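Local coordinates for DNA repair protein RecO (Deinococcus radiodurans, PDB 1U5K) that is probably involved in DNA repair and in recombination by the RecF pathway, and carries a bound zinc ion, at residues 185-188 / 189-193; 213-216 / 217-220; 129-132 / 133-136; 115-118 / 119-123; 106-109 / 110-114. One frame throughout, in Å; residues are numbered along the deposited sequence.

How the interactions relate
All five contacts are local, each within one helix or at its start. None closes a loop, and none nests in or crosses another. From the N terminus, interaction 5 comes first and caps helix 110-125 at its beginning. Interaction 4 lies further along that helix, which faces strand 5-17 of the OB-fold part. Interaction 3 opens the next helix, 129-141, and touches interaction 4 through Val132 and Met136. Interaction 1 follows on helix 184-192, on the zinc side of the chain, and interaction 2 on helix 211-225. Interactions 1, 2 and 3 touch one another around Leu134, Phe189, Leu214 and Trp215, which ties three helices of the C-terminal part together.

Interaction 1 (185-188 / 189-193); sequences AVLD and FLRHA
Leu190 and Arg191 donate their backbone N-H groups to the carbonyls of Val186 and Leu187, one helical turn earlier. This is plain alpha-helix, part of helix 184-192 in the C-terminal part of RecO. The bond from Leu190 N to Val186 O is 2.9 Å long and nearly straight, at 174°. Arg191 N reaches Leu187 O at 3.0 Å. The next bond is weak, with His192 N 3.3 Å from Asp188 O. His192 N is also bonded to Phe189 O, which takes Ala193 N as well.

On one side of the helix, Val186 and Leu190 lie side by side and point the same way. Val186 CG1 stands anti to its own backbone N (chi1 168°) and meets Leu190 CD1 at 4.0 Å. Leu214 of helix 211-225 packs on both residues. Elsewhere Leu187 and Arg191 cross at a slant. Leu187 CD1 sits over one face of the guanidinium, off its centre, and is 3.8 Å from Arg191 NH2. The arginine chain is extended from CG to NE. Its side chain stays about 12 Å from the bound zinc, so it is no ligand. Arg191 NH2 has a weak hydrogen bond to Pro161 O.

The carboxylate of Asp188 forms a salt bridge with Arg196. The Asp188 side chain also crosses that of His192 at about a right angle, with carboxylate and ring planes 50° apart. His192 CD2 is 3.4 Å from Asp188 OD2, and the same carbon meets Asp188 O at 3.2 Å, with that oxygen at the ring edge.

Interaction 2 (213-216 / 217-220); sequences ALWR and ALEK
Ala217, first of 217-220, bonds back to Ala213. Its N is 3.1 Å from Ala213 O, and its CB rests against the same oxygen.

Leu218 comes next. Its N binds Leu214 O, a carbonyl that also accepts from Tyr138 OH. The side chain has CG anti to the backbone N (chi1 178°), and this carries CD2 to the indole of Trp215. Leu218 CD2 meets Trp215 CZ3 at 3.8 Å and CE3 at 3.9 Å, on the six-membered part of the ring. The two side chains run alongside each other in the same direction. This is an i to i+3 pair in an alpha-helix, on the side of helix 211-225 that faces helices 86-102 and 129-141. The five-membered ring is held too, since Trp215 NE1 donates to Glu130 OE2.

Glu219 donates its N to Trp215 O at 3.0 Å. Its extended chain runs past that carbonyl, with Glu219 CG 3.3 Å from Trp215 O. Its carboxylate lies on the same side as Arg216 but makes no salt bridge, as Glu219 OE2 is 6.8 Å from Arg216 NE. Trp232 and Arg233 also touch the glutamate. Replacing Glu219 by an alanine would probably uncover Trp215 O and leave a gap where the chain lay against Trp232 and Arg233.

Lys220 closes the segment with a bond from its N to Arg216 O, 3.0 Å long and 167° at the hydrogen. Its CB touches the same oxygen, while its bent chain leads away.

Interaction 3 (129-132 / 133-136); sequences PEWV and ALVM
Trp131 and Val135 meet because of their first torsions. Trp131 has CG anti to the backbone N (chi1 -173°), beside its own carbonyl carbon. This sends the indole forward along helix 129-141, over the next turn. Val135 has CG2 beside its backbone N, anti to the carbonyl carbon, so this methyl turns back to the indole. The result is a CH-pi contact: Val135 CG2 lies 3.7 Å from the centroid of the Trp131 five-membered ring, 24° off the ring normal. Its nearest ring atoms include Trp131 CE2, at 3.5 Å. The same methyl is 3.2 Å from Trp131 O.

Leu134 touches another part of the indole. Leu134 CD1 is 3.8 Å from Trp131 CZ3, and the two side chains cross at about a right angle. Farther round the helix, Val132 and Met136 lie alongside each other, with Val132 CG1 3.9 Å from Met136 CG.

The backbone between them has regular alpha-helical bonds. Leu134 N donates to Glu130 O at 2.9 Å and Val135 N to Trp131 O at 3.0 Å. The polar atom of the buried indole is satisfied, since Trp131 NE1 donates to Ser201 O.

The helix belongs to the C-terminal helical part of RecO and is buried from several directions. Phe189 of helix 184-192 meets the Trp131 ring, and Arg211 of helix 211-225 touches Trp131 and Leu134. Phe91 and Met95 of helix 86-102 cover Ala133. On another side, Val132 and Met136 pack against helix 110-125, the preceding helix in the chain.

Interaction 4 (115-118 / 119-123); sequences LFAA and SLRGV
Arg121 folds back along helix 110-125 onto Ala117 and Ala118. Its CB lies 3.5 Å from Ala118 O, and its CG is 3.7 Å from Ala117 O. A bend farther out (chi3 -43°) turns the guanidinium over the preceding turn of the helix. CZ comes to 3.7 Å from Ala118 CA, which sits over one face of the group, toward its rim. At the tip the two nitrogens part: Arg121 NH1 is 3.7 Å from Ala117 CB, and Arg121 NH2 is 3.6 Å from Ala118 CB. The arginine thus packs its flat group on small alanines. It is exposed and touches a crystal neighbour, so this pose may owe something to the lattice.

Elsewhere on the helix, Phe116 O takes two donors. Leu120 N makes the usual alpha-helical bond. Ser119 OG adds a bond of 2.7 Å, in the carbonyl plane and on a lone pair. This serves the hydroxyl of a buried serine within the helix itself.

The ring of Phe116 reaches forward to Leu120, whose CG lies over one face. Phe116 CE2 is 3.8 Å from Leu120 CD1, and the side chains cross obliquely. With an alanine at Phe116, Leu120 CD1 would probably lose the ring it rests on, and a gap would open toward Ile11.

Phe116 and Leu120 both pack on Ile11 of strand 5-17, in the N-terminal OB-fold part, and so join it to the C-terminal helices. Ala99 and Ala92 of helix 86-102 cover them too. Leu115 turns instead to helix 129-141, at Lys139 and Leu140.

Interaction 5 (106-109 / 110-114); sequences GEFS and EQAFD
Ser109 O accepts from Phe113 N at 2.9 Å, with an angle of 162° at the hydrogen. This is the first alpha-helical bond of helix 110-125. Ser109 itself is the N-cap. Its hydroxyl lies between its backbone N and carbonyl carbon (chi1 57°), which turns it to the first turn of the helix. There Ser109 OG accepts from Ala112 N, at 3.3 Å. The capping bond satisfies a backbone N-H that has no carbonyl of an earlier helical turn to use. Gln111 bends back to the same place, and its OE1 is 3.5 Å from Ser109 CB.

Phe108, just before the cap, packs on Phe113, five residues on and four past the cap. This is the hydrophobic staple that often goes with an N-cap. Phe108 CE2 is 3.8 Å from Phe113 CB, while Phe108 CZ is 3.5 Å from Phe113 N. Ala112 adds a CH-pi contact. Its CB lies over one face of the Phe108 ring, 3.9 Å from the centroid and 23° off the normal.

The staple and the cap lie where the loop after helix 86-102 turns into helix 110-125. Phe103, in that loop, meets the Phe108 ring edge-to-face and also touches Ala112. Phe113 and Glu110 both touch Pro30, which lies between strands 23-29 and 32-38 of the OB-fold part.

Interaction 1 (185-188 / 189-193)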
loop_
_atom_site.group_PDB
_atom_site.type_symbol
_atom_site.label_atom_id
_atom_site.label_comp_id
_atom_site.label_asym_id
_atom_site.label_seq_id
_atom_site.Cartn_x
_atom_site.Cartn_y
_atom_site.Cartn_z
ATOM N N ALA A 185 -16.587 26.791 -4.161
ATOM C CA ALA A 185 -16.510 25.853 -5.283
ATOM C C ALA A 185 -16.296 24.433 -4.743
ATOM O O ALA A 185 -16.789 23.463 -5.319
ATOM C CB ALA A 185 -15.378 26.242 -6.233
ATOM N N VAL A 186 -15.563 24.304 -3.643
ATOM C CA VAL A 186 -15.403 23.006 -2.991
ATOM C C VAL A 186 -16.731 22.469 -2.481
ATOM O O VAL A 186 -17.119 21.336 -2.763
ATOM C CB VAL A 186 -14.339 23.102 -1.901
ATOM C CG1 VAL A 186 -14.337 21.882 -1.002
ATOM C CG2 VAL A 186 -12.982 23.360 -2.535
ATOM N N LEU A 187 -17.498 23.326 -1.819
ATOM C CA LEU A 187 -18.797 22.957 -1.288
ATOM C C LEU A 187 -19.737 22.531 -2.394
ATOM O O LEU A 187 -20.491 21.568 -2.271
ATOM C CB LEU A 187 -19.472 24.113 -0.544
ATOM C CG LEU A 187 -19.410 24.107 0.977
ATOM C CD1 LEU A 187 -20.214 25.317 1.484
ATOM C CD2 LEU A 187 -19.889 22.775 1.533
ATOM N N ASP A 188 -19.683 23.278 -3.488
ATOM C CA ASP A 188 -20.583 22.982 -4.584
ATOM C C ASP A 188 -20.273 21.616 -5.191
ATOM O O ASP A 188 -21.165 20.831 -5.528
ATOM C CB ASP A 188 -20.508 24.116 -5.605
ATOM C CG ASP A 188 -21.087 23.726 -6.922
ATOM O OD1 ASP A 188 -20.251 23.436 -7.799
ATOM O OD2 ASP A 188 -22.305 23.612 -7.144
ATOM N N PHE A 189 -18.989 21.336 -5.350
ATOM C CA PHE A 189 -18.566 20.020 -5.807
ATOM C C PHE A 189 -19.033 18.913 -4.872
ATOM O O PHE A 189 -19.681 17.962 -5.293
ATOM C CB PHE A 189 -17.054 19.947 -5.978
ATOM C CG PHE A 189 -16.591 18.613 -6.483
ATOM C CD1 PHE A 189 -16.615 18.336 -7.834
ATOM C CD2 PHE A 189 -16.192 17.630 -5.590
ATOM C CE1 PHE A 189 -16.178 17.101 -8.282
ATOM C CE2 PHE A 189 -15.785 16.385 -6.039
ATOM C CZ PHE A 189 -15.746 16.144 -7.381
ATOM N N LEU A 190 -18.716 19.065 -3.595
ATOM C CA LEU A 190 -19.066 18.055 -2.609
ATOM C C LEU A 190 -20.561 17.765 -2.571
ATOM O O LEU A 190 -20.945 16.604 -2.478
ATOM C CB LEU A 190 -18.538 18.469 -1.237
ATOM C CG LEU A 190 -17.031 18.453 -1.054
ATOM C CD1 LEU A 190 -16.689 18.927 0.327
ATOM C CD2 LEU A 190 -16.350 17.146 -1.349
ATOM N N ARG A 191 -21.401 18.791 -2.717
ATOM C CA ARG A 191 -22.843 18.649 -2.621
ATOM C C ARG A 191 -23.504 18.019 -3.833
ATOM O O ARG A 191 -24.572 17.416 -3.736
ATOM C CB ARG A 191 -23.495 20.003 -2.327
ATOM C CG ARG A 191 -23.227 20.539 -0.933
ATOM C CD ARG A 191 -23.767 21.949 -0.759
ATOM N NE ARG A 191 -23.730 22.425 0.610
ATOM C CZ ARG A 191 -23.747 23.700 0.974
ATOM N NH1 ARG A 191 -23.785 24.675 0.082
ATOM N NH2 ARG A 191 -23.746 24.007 2.259
ATOM N N HIS A 192 -22.839 18.100 -4.975
ATOM C CA HIS A 192 -23.470 17.737 -6.231
ATOM C C HIS A 192 -22.703 16.727 -7.073
ATOM O O HIS A 192 -23.259 16.208 -8.025
ATOM C CB HIS A 192 -23.690 19.031 -7.011
ATOM C CG HIS A 192 -24.572 19.998 -6.280
ATOM N ND1 HIS A 192 -25.870 19.686 -5.947
ATOM C CD2 HIS A 192 -24.339 21.235 -5.782
ATOM C CE1 HIS A 192 -26.408 20.698 -5.289
ATOM N NE2 HIS A 192 -25.502 21.653 -5.183
ATOM N N ALA A 193 -21.475 16.390 -6.693
ATOM C CA ALA A 193 -20.605 15.584 -7.543
ATOM C C ALA A 193 -21.186 14.199 -7.799
ATOM O O ALA A 193 -21.073 13.673 -8.904
ATOM C CB ALA A 193 -19.222 15.489 -6.929
#

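Interaction 2 (213-216 / 217-220)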
loop_
_atom_site.group_PDB
_atom_site.type_symbol
_atom_site.label_atom_id
_atom_site.label_comp_id
_atom_site.label_asym_id
_atom_site.label_seq_id
_atom_site.Cartn_x
_atom_site.Cartn_y
_atom_site.Cartn_z
ATOM N N ALA A 213 -8.087 19.426 -0.596
ATOM C CA ALA A 213 -9.273 19.297 0.247
ATOM C C ALA A 213 -10.244 18.217 -0.239
ATOM O O ALA A 213 -10.756 17.422 0.559
ATOM C CB ALA A 213 -9.989 20.621 0.340
ATOM N N LEU A 214 -10.471 18.196 -1.549
ATOM C CA LEU A 214 -11.297 17.184 -2.199
ATOM C C LEU A 214 -10.739 15.763 -2.098
ATOM O O LEU A 214 -11.498 14.835 -1.809
ATOM C CB LEU A 214 -11.561 17.546 -3.654
ATOM C CG LEU A 214 -12.320 18.857 -3.869
ATOM C CD1 LEU A 214 -12.495 19.124 -5.354
ATOM C CD2 LEU A 214 -13.685 18.728 -3.207
ATOM N N TRP A 215 -9.434 15.604 -2.299
ATOM C CA TRP A 215 -8.796 14.306 -2.165
ATOM C C TRP A 215 -8.882 13.845 -0.723
ATOM O O TRP A 215 -9.137 12.672 -0.467
ATOM C CB TRP A 215 -7.332 14.298 -2.606
ATOM C CG TRP A 215 -7.177 14.298 -4.081
ATOM C CD1 TRP A 215 -6.598 15.292 -4.825
ATOM C CD2 TRP A 215 -7.629 13.303 -5.009
ATOM N NE1 TRP A 215 -6.652 14.964 -6.153
ATOM C CE2 TRP A 215 -7.269 13.748 -6.298
ATOM C CE3 TRP A 215 -8.313 12.090 -4.895
ATOM C CZ2 TRP A 215 -7.575 13.031 -7.449
ATOM C CZ3 TRP A 215 -8.612 11.370 -6.049
ATOM C CH2 TRP A 215 -8.266 11.859 -7.315
ATOM N N ARG A 216 -8.692 14.762 0.218
ATOM C CA ARG A 216 -8.667 14.408 1.630
ATOM C C ARG A 216 -10.024 13.919 2.105
ATOM O O ARG A 216 -10.119 12.918 2.813
ATOM C CB ARG A 216 -8.139 15.547 2.500
ATOM C CG ARG A 216 -6.617 15.640 2.502
ATOM C CD ARG A 216 -6.022 16.423 3.667
ATOM N NE ARG A 216 -6.613 17.759 3.701
ATOM C CZ ARG A 216 -6.157 18.800 3.017
ATOM N NH1 ARG A 216 -5.067 18.696 2.265
ATOM N NH2 ARG A 216 -6.792 19.959 3.104
ATOM N N ALA A 217 -11.076 14.602 1.680
ATOM C CA ALA A 217 -12.423 14.264 2.095
ATOM C C ALA A 217 -12.790 12.885 1.556
ATOM O O ALA A 217 -13.340 12.054 2.288
ATOM C CB ALA A 217 -13.371 15.309 1.610
ATOM N N LEU A 218 -12.428 12.651 0.299
ATOM C CA LEU A 218 -12.645 11.366 -0.351
ATOM C C LEU A 218 -11.970 10.231 0.424
ATOM O O LEU A 218 -12.622 9.220 0.681
ATOM C CB LEU A 218 -12.195 11.405 -1.810
ATOM C CG LEU A 218 -12.324 10.101 -2.597
ATOM C CD1 LEU A 218 -13.769 9.813 -2.790
ATOM C CD2 LEU A 218 -11.533 10.153 -3.904
ATOM N N GLU A 219 -10.710 10.419 0.819
ATOM C CA GLU A 219 -9.920 9.427 1.535
ATOM C C GLU A 219 -10.521 9.090 2.899
ATOM O O GLU A 219 -10.635 7.918 3.237
ATOM C CB GLU A 219 -8.485 9.918 1.739
ATOM C CG GLU A 219 -7.638 9.920 0.481
ATOM C CD GLU A 219 -6.210 10.381 0.738
ATOM O OE1 GLU A 219 -5.337 9.518 0.914
ATOM O OE2 GLU A 219 -5.938 11.592 0.810
ATOM N N LYS A 220 -10.903 10.112 3.658
ATOM C CA LYS A 220 -11.497 9.935 4.971
ATOM C C LYS A 220 -12.835 9.205 4.861
ATOM O O LYS A 220 -13.088 8.220 5.558
ATOM C CB LYS A 220 -11.714 11.300 5.641
ATOM C CG LYS A 220 -12.209 11.258 7.080
ATOM C CD LYS A 220 -11.446 10.308 7.985
ATOM C CE LYS A 220 -10.046 10.721 8.385
ATOM N NZ LYS A 220 -9.616 9.810 9.497
#

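Interaction 3 (129-132 / 133-136)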
loop_
_atom_site.group_PDB
_atom_site.type_symbol
_atom_site.label_atom_id
_atom_site.label_comp_id
_atom_site.label_asym_id
_atom_site.label_seq_id
_atom_site.Cartn_x
_atom_site.Cartn_y
_atom_site.Cartn_z
ATOM N N PRO A 129 -6.195 15.342 -16.392
ATOM C CA PRO A 129 -6.525 14.007 -15.886
ATOM C C PRO A 129 -6.748 13.965 -14.378
ATOM O O PRO A 129 -7.596 13.163 -13.998
ATOM C CB PRO A 129 -5.382 13.126 -16.379
ATOM C CG PRO A 129 -4.291 14.051 -16.577
ATOM C CD PRO A 129 -4.879 15.360 -17.063
ATOM N N GLU A 130 -6.118 14.823 -13.579
ATOM C CA GLU A 130 -6.424 14.867 -12.154
ATOM C C GLU A 130 -7.912 15.149 -11.963
ATOM O O GLU A 130 -8.565 14.519 -11.122
ATOM C CB GLU A 130 -5.601 15.900 -11.379
ATOM C CG GLU A 130 -5.919 15.831 -9.891
ATOM C CD GLU A 130 -5.334 16.945 -9.058
ATOM O OE1 GLU A 130 -4.978 17.960 -9.676
ATOM O OE2 GLU A 130 -5.198 16.830 -7.816
ATOM N N TRP A 131 -8.444 16.085 -12.749
ATOM C CA TRP A 131 -9.832 16.494 -12.606
ATOM C C TRP A 131 -10.767 15.359 -13.035
ATOM O O TRP A 131 -11.818 15.137 -12.424
ATOM C CB TRP A 131 -10.172 17.800 -13.339
ATOM C CG TRP A 131 -11.554 18.264 -13.030
ATOM C CD1 TRP A 131 -12.575 18.411 -13.910
ATOM C CD2 TRP A 131 -12.083 18.611 -11.746
ATOM N NE1 TRP A 131 -13.712 18.809 -13.252
ATOM C CE2 TRP A 131 -13.436 18.957 -11.923
ATOM C CE3 TRP A 131 -11.547 18.669 -10.452
ATOM C CZ2 TRP A 131 -14.266 19.340 -10.866
ATOM C CZ3 TRP A 131 -12.370 19.004 -9.410
ATOM C CH2 TRP A 131 -13.706 19.375 -9.625
ATOM N N VAL A 132 -10.402 14.650 -14.096
ATOM C CA VAL A 132 -11.174 13.471 -14.490
ATOM C C VAL A 132 -11.250 12.505 -13.302
ATOM O O VAL A 132 -12.321 12.008 -12.954
ATOM C CB VAL A 132 -10.586 12.786 -15.733
ATOM C CG1 VAL A 132 -11.364 11.550 -16.139
ATOM C CG2 VAL A 132 -10.569 13.740 -16.935
ATOM N N ALA A 133 -10.114 12.248 -12.666
ATOM C CA ALA A 133 -10.076 11.269 -11.582
ATOM C C ALA A 133 -10.867 11.719 -10.361
ATOM O O ALA A 133 -11.572 10.896 -9.780
ATOM C CB ALA A 133 -8.635 10.925 -11.211
ATOM N N LEU A 134 -10.787 12.994 -9.983
ATOM C CA LEU A 134 -11.618 13.544 -8.924
ATOM C C LEU A 134 -13.096 13.321 -9.203
ATOM O O LEU A 134 -13.843 12.785 -8.384
ATOM C CB LEU A 134 -11.350 15.021 -8.632
ATOM C CG LEU A 134 -10.279 15.250 -7.583
ATOM C CD1 LEU A 134 -9.921 16.714 -7.559
ATOM C CD2 LEU A 134 -10.620 14.706 -6.185
ATOM N N VAL A 135 -13.508 13.706 -10.401
ATOM C CA VAL A 135 -14.905 13.649 -10.787
ATOM C C VAL A 135 -15.426 12.220 -10.800
ATOM O O VAL A 135 -16.492 11.948 -10.263
ATOM C CB VAL A 135 -15.135 14.340 -12.142
ATOM C CG1 VAL A 135 -16.507 14.029 -12.680
ATOM C CG2 VAL A 135 -14.942 15.822 -11.961
ATOM N N MET A 136 -14.637 11.317 -11.369
ATOM C CA MET A 136 -15.033 9.941 -11.596
ATOM C C MET A 136 -15.016 9.168 -10.282
ATOM O O MET A 136 -15.914 8.378 -10.002
ATOM C CB MET A 136 -14.103 9.300 -12.629
ATOM C CG MET A 136 -14.245 9.949 -14.010
ATOM S SD MET A 136 -15.882 9.774 -14.687
ATOM C CE MET A 136 -15.792 8.243 -15.289
#

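Interaction 4 (115-118 / 119-123)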
loop_
_atom_site.group_PDB
_atom_site.type_symbol
_atom_site.label_atom_id
_atom_site.label_comp_id
_atom_site.label_asym_id
_atom_site.label_seq_id
_atom_site.Cartn_x
_atom_site.Cartn_y
_atom_site.Cartn_z
ATOM N N LEU A 115 -18.850 3.420 -16.192
ATOM C CA LEU A 115 -18.260 4.599 -15.583
ATOM C C LEU A 115 -16.761 4.443 -15.386
ATOM O O LEU A 115 -16.007 5.400 -15.596
ATOM C CB LEU A 115 -18.892 4.901 -14.232
ATOM C CG LEU A 115 -19.339 6.295 -13.799
ATOM C CD1 LEU A 115 -18.895 6.508 -12.368
ATOM C CD2 LEU A 115 -18.995 7.501 -14.664
ATOM N N PHE A 116 -16.323 3.279 -14.912
ATOM C CA PHE A 116 -14.883 3.036 -14.803
ATOM C C PHE A 116 -14.137 3.149 -16.140
ATOM O O PHE A 116 -13.100 3.808 -16.253
ATOM C CB PHE A 116 -14.607 1.688 -14.138
ATOM C CG PHE A 116 -13.156 1.354 -14.083
ATOM C CD1 PHE A 116 -12.339 1.966 -13.144
ATOM C CD2 PHE A 116 -12.612 0.456 -14.970
ATOM C CE1 PHE A 116 -10.987 1.698 -13.118
ATOM C CE2 PHE A 116 -11.270 0.175 -14.940
ATOM C CZ PHE A 116 -10.455 0.797 -14.019
ATOM N N ALA A 117 -14.663 2.500 -17.170
ATOM C CA ALA A 117 -14.064 2.533 -18.499
ATOM C C ALA A 117 -13.975 3.973 -19.004
ATOM O O ALA A 117 -12.935 4.393 -19.530
ATOM C CB ALA A 117 -14.849 1.651 -19.468
ATOM N N ALA A 118 -15.016 4.761 -18.746
ATOM C CA ALA A 118 -15.032 6.163 -19.182
ATOM C C ALA A 118 -13.973 6.970 -18.443
ATOM O O ALA A 118 -13.374 7.881 -18.999
ATOM C CB ALA A 118 -16.411 6.780 -18.963
ATOM N N SER A 119 -13.727 6.619 -17.182
ATOM C CA SER A 119 -12.711 7.282 -16.384
ATOM C C SER A 119 -11.348 7.092 -17.016
ATOM O O SER A 119 -10.574 8.039 -17.086
ATOM C CB SER A 119 -12.765 6.848 -14.904
ATOM O OG SER A 119 -12.016 5.681 -14.656
ATOM N N LEU A 120 -11.046 5.884 -17.473
ATOM C CA LEU A 120 -9.799 5.615 -18.168
ATOM C C LEU A 120 -9.674 6.353 -19.507
ATOM O O LEU A 120 -8.620 6.888 -19.819
ATOM C CB LEU A 120 -9.610 4.117 -18.391
ATOM C CG LEU A 120 -9.455 3.239 -17.149
ATOM C CD1 LEU A 120 -9.030 1.846 -17.566
ATOM C CD2 LEU A 120 -8.542 3.802 -16.083
ATOM N N ARG A 121 -10.728 6.366 -20.310
ATOM C CA ARG A 121 -10.777 7.189 -21.513
ATOM C C ARG A 121 -10.504 8.657 -21.209
ATOM O O ARG A 121 -9.650 9.265 -21.838
ATOM C CB ARG A 121 -12.139 7.022 -22.196
ATOM C CG ARG A 121 -12.197 5.681 -22.903
ATOM C CD ARG A 121 -13.344 5.490 -23.875
ATOM N NE ARG A 121 -14.638 5.969 -23.419
ATOM C CZ ARG A 121 -15.509 5.248 -22.728
ATOM N NH1 ARG A 121 -15.223 4.020 -22.298
ATOM N NH2 ARG A 121 -16.665 5.802 -22.415
ATOM N N GLY A 122 -11.212 9.229 -20.240
ATOM C CA GLY A 122 -10.961 10.586 -19.789
ATOM C C GLY A 122 -9.542 10.888 -19.360
ATOM O O GLY A 122 -9.001 11.940 -19.705
ATOM N N VAL A 123 -8.928 9.989 -18.594
ATOM C CA VAL A 123 -7.561 10.187 -18.138
ATOM C C VAL A 123 -6.625 10.083 -19.334
ATOM O O VAL A 123 -5.584 10.735 -19.385
ATOM C CB VAL A 123 -7.188 9.162 -17.049
ATOM C CG1 VAL A 123 -5.695 8.988 -16.901
ATOM C CG2 VAL A 123 -7.824 9.550 -15.720
#

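Interaction 5 (106-109 / 110-114)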
loop_
_atom_site.group_PDB
_atom_site.type_symbol
_atom_site.label_atom_id
_atom_site.label_comp_id
_atom_site.label_asym_id
_atom_site.label_seq_id
_atom_site.Cartn_x
_atom_site.Cartn_y
_atom_site.Cartn_z
ATOM N N GLY A 106 -19.436 -8.740 -5.379
ATOM C CA GLY A 106 -20.837 -8.519 -5.707
ATOM C C GLY A 106 -21.324 -7.095 -5.941
ATOM O O GLY A 106 -22.379 -6.862 -6.531
ATOM N N GLU A 107 -20.613 -6.081 -5.465
ATOM C CA GLU A 107 -21.088 -4.712 -5.655
ATOM C C GLU A 107 -20.800 -4.097 -7.029
ATOM O O GLU A 107 -21.351 -3.036 -7.314
ATOM C CB GLU A 107 -20.543 -3.788 -4.555
ATOM C CG GLU A 107 -20.748 -4.309 -3.141
ATOM C CD GLU A 107 -20.375 -3.314 -2.053
ATOM O OE1 GLU A 107 -19.776 -2.239 -2.333
ATOM O OE2 GLU A 107 -20.712 -3.666 -0.898
ATOM N N PHE A 108 -19.952 -4.711 -7.853
ATOM C CA PHE A 108 -19.505 -4.119 -9.109
ATOM C C PHE A 108 -20.387 -4.388 -10.321
ATOM O O PHE A 108 -20.286 -5.416 -10.976
ATOM C CB PHE A 108 -18.058 -4.476 -9.448
ATOM C CG PHE A 108 -17.425 -3.526 -10.436
ATOM C CD1 PHE A 108 -16.970 -2.282 -10.049
ATOM C CD2 PHE A 108 -17.316 -3.868 -11.764
ATOM C CE1 PHE A 108 -16.388 -1.422 -10.972
ATOM C CE2 PHE A 108 -16.726 -3.040 -12.697
ATOM C CZ PHE A 108 -16.247 -1.801 -12.296
ATOM N N SER A 109 -21.224 -3.407 -10.633
ATOM C CA SER A 109 -22.320 -3.544 -11.587
ATOM C C SER A 109 -21.898 -3.123 -12.983
ATOM O O SER A 109 -20.823 -2.557 -13.179
ATOM C CB SER A 109 -23.466 -2.628 -11.161
ATOM O OG SER A 109 -23.020 -1.279 -11.064
ATOM N N GLU A 110 -22.767 -3.362 -13.958
ATOM C CA GLU A 110 -22.511 -2.895 -15.310
ATOM C C GLU A 110 -22.353 -1.376 -15.368
ATOM O O GLU A 110 -21.519 -0.868 -16.112
ATOM C CB GLU A 110 -23.600 -3.349 -16.288
ATOM C CG GLU A 110 -23.302 -2.874 -17.704
ATOM C CD GLU A 110 -24.072 -3.574 -18.809
ATOM O OE1 GLU A 110 -25.049 -4.288 -18.509
ATOM O OE2 GLU A 110 -23.713 -3.385 -19.994
ATOM N N GLN A 111 -23.151 -0.647 -14.598
ATOM C CA GLN A 111 -23.099 0.810 -14.584
ATOM C C GLN A 111 -21.732 1.268 -14.074
ATOM O O GLN A 111 -21.133 2.199 -14.603
ATOM C CB GLN A 111 -24.225 1.377 -13.721
ATOM C CG GLN A 111 -25.630 1.178 -14.274
ATOM C CD GLN A 111 -26.230 -0.205 -14.078
ATOM O OE1 GLN A 111 -25.718 -1.047 -13.334
ATOM N NE2 GLN A 111 -27.342 -0.437 -14.761
ATOM N N ALA A 112 -21.215 0.553 -13.079
ATOM C CA ALA A 112 -19.912 0.817 -12.495
ATOM C C ALA A 112 -18.830 0.537 -13.522
ATOM O O ALA A 112 -17.943 1.364 -13.702
ATOM C CB ALA A 112 -19.716 0.003 -11.217
ATOM N N PHE A 113 -18.940 -0.576 -14.242
ATOM C CA PHE A 113 -18.000 -0.899 -15.303
ATOM C C PHE A 113 -17.938 0.227 -16.339
ATOM O O PHE A 113 -16.854 0.682 -16.719
ATOM C CB PHE A 113 -18.293 -2.221 -16.027
ATOM C CG PHE A 113 -17.358 -2.441 -17.195
ATOM C CD1 PHE A 113 -16.056 -2.853 -16.978
ATOM C CD2 PHE A 113 -17.739 -2.105 -18.487
ATOM C CE1 PHE A 113 -15.164 -2.965 -18.023
ATOM C CE2 PHE A 113 -16.863 -2.212 -19.542
ATOM C CZ PHE A 113 -15.580 -2.638 -19.314
ATOM N N ASP A 114 -19.106 0.688 -16.771
ATOM C CA ASP A 114 -19.152 1.686 -17.840
ATOM C C ASP A 114 -18.528 3.014 -17.414
ATOM O O ASP A 114 -17.803 3.661 -18.177
ATOM C CB ASP A 114 -20.597 1.973 -18.235
ATOM C CG ASP A 114 -21.205 0.869 -19.073
ATOM O OD1 ASP A 114 -20.468 0.119 -19.756
ATOM O OD2 ASP A 114 -22.440 0.721 -19.087
#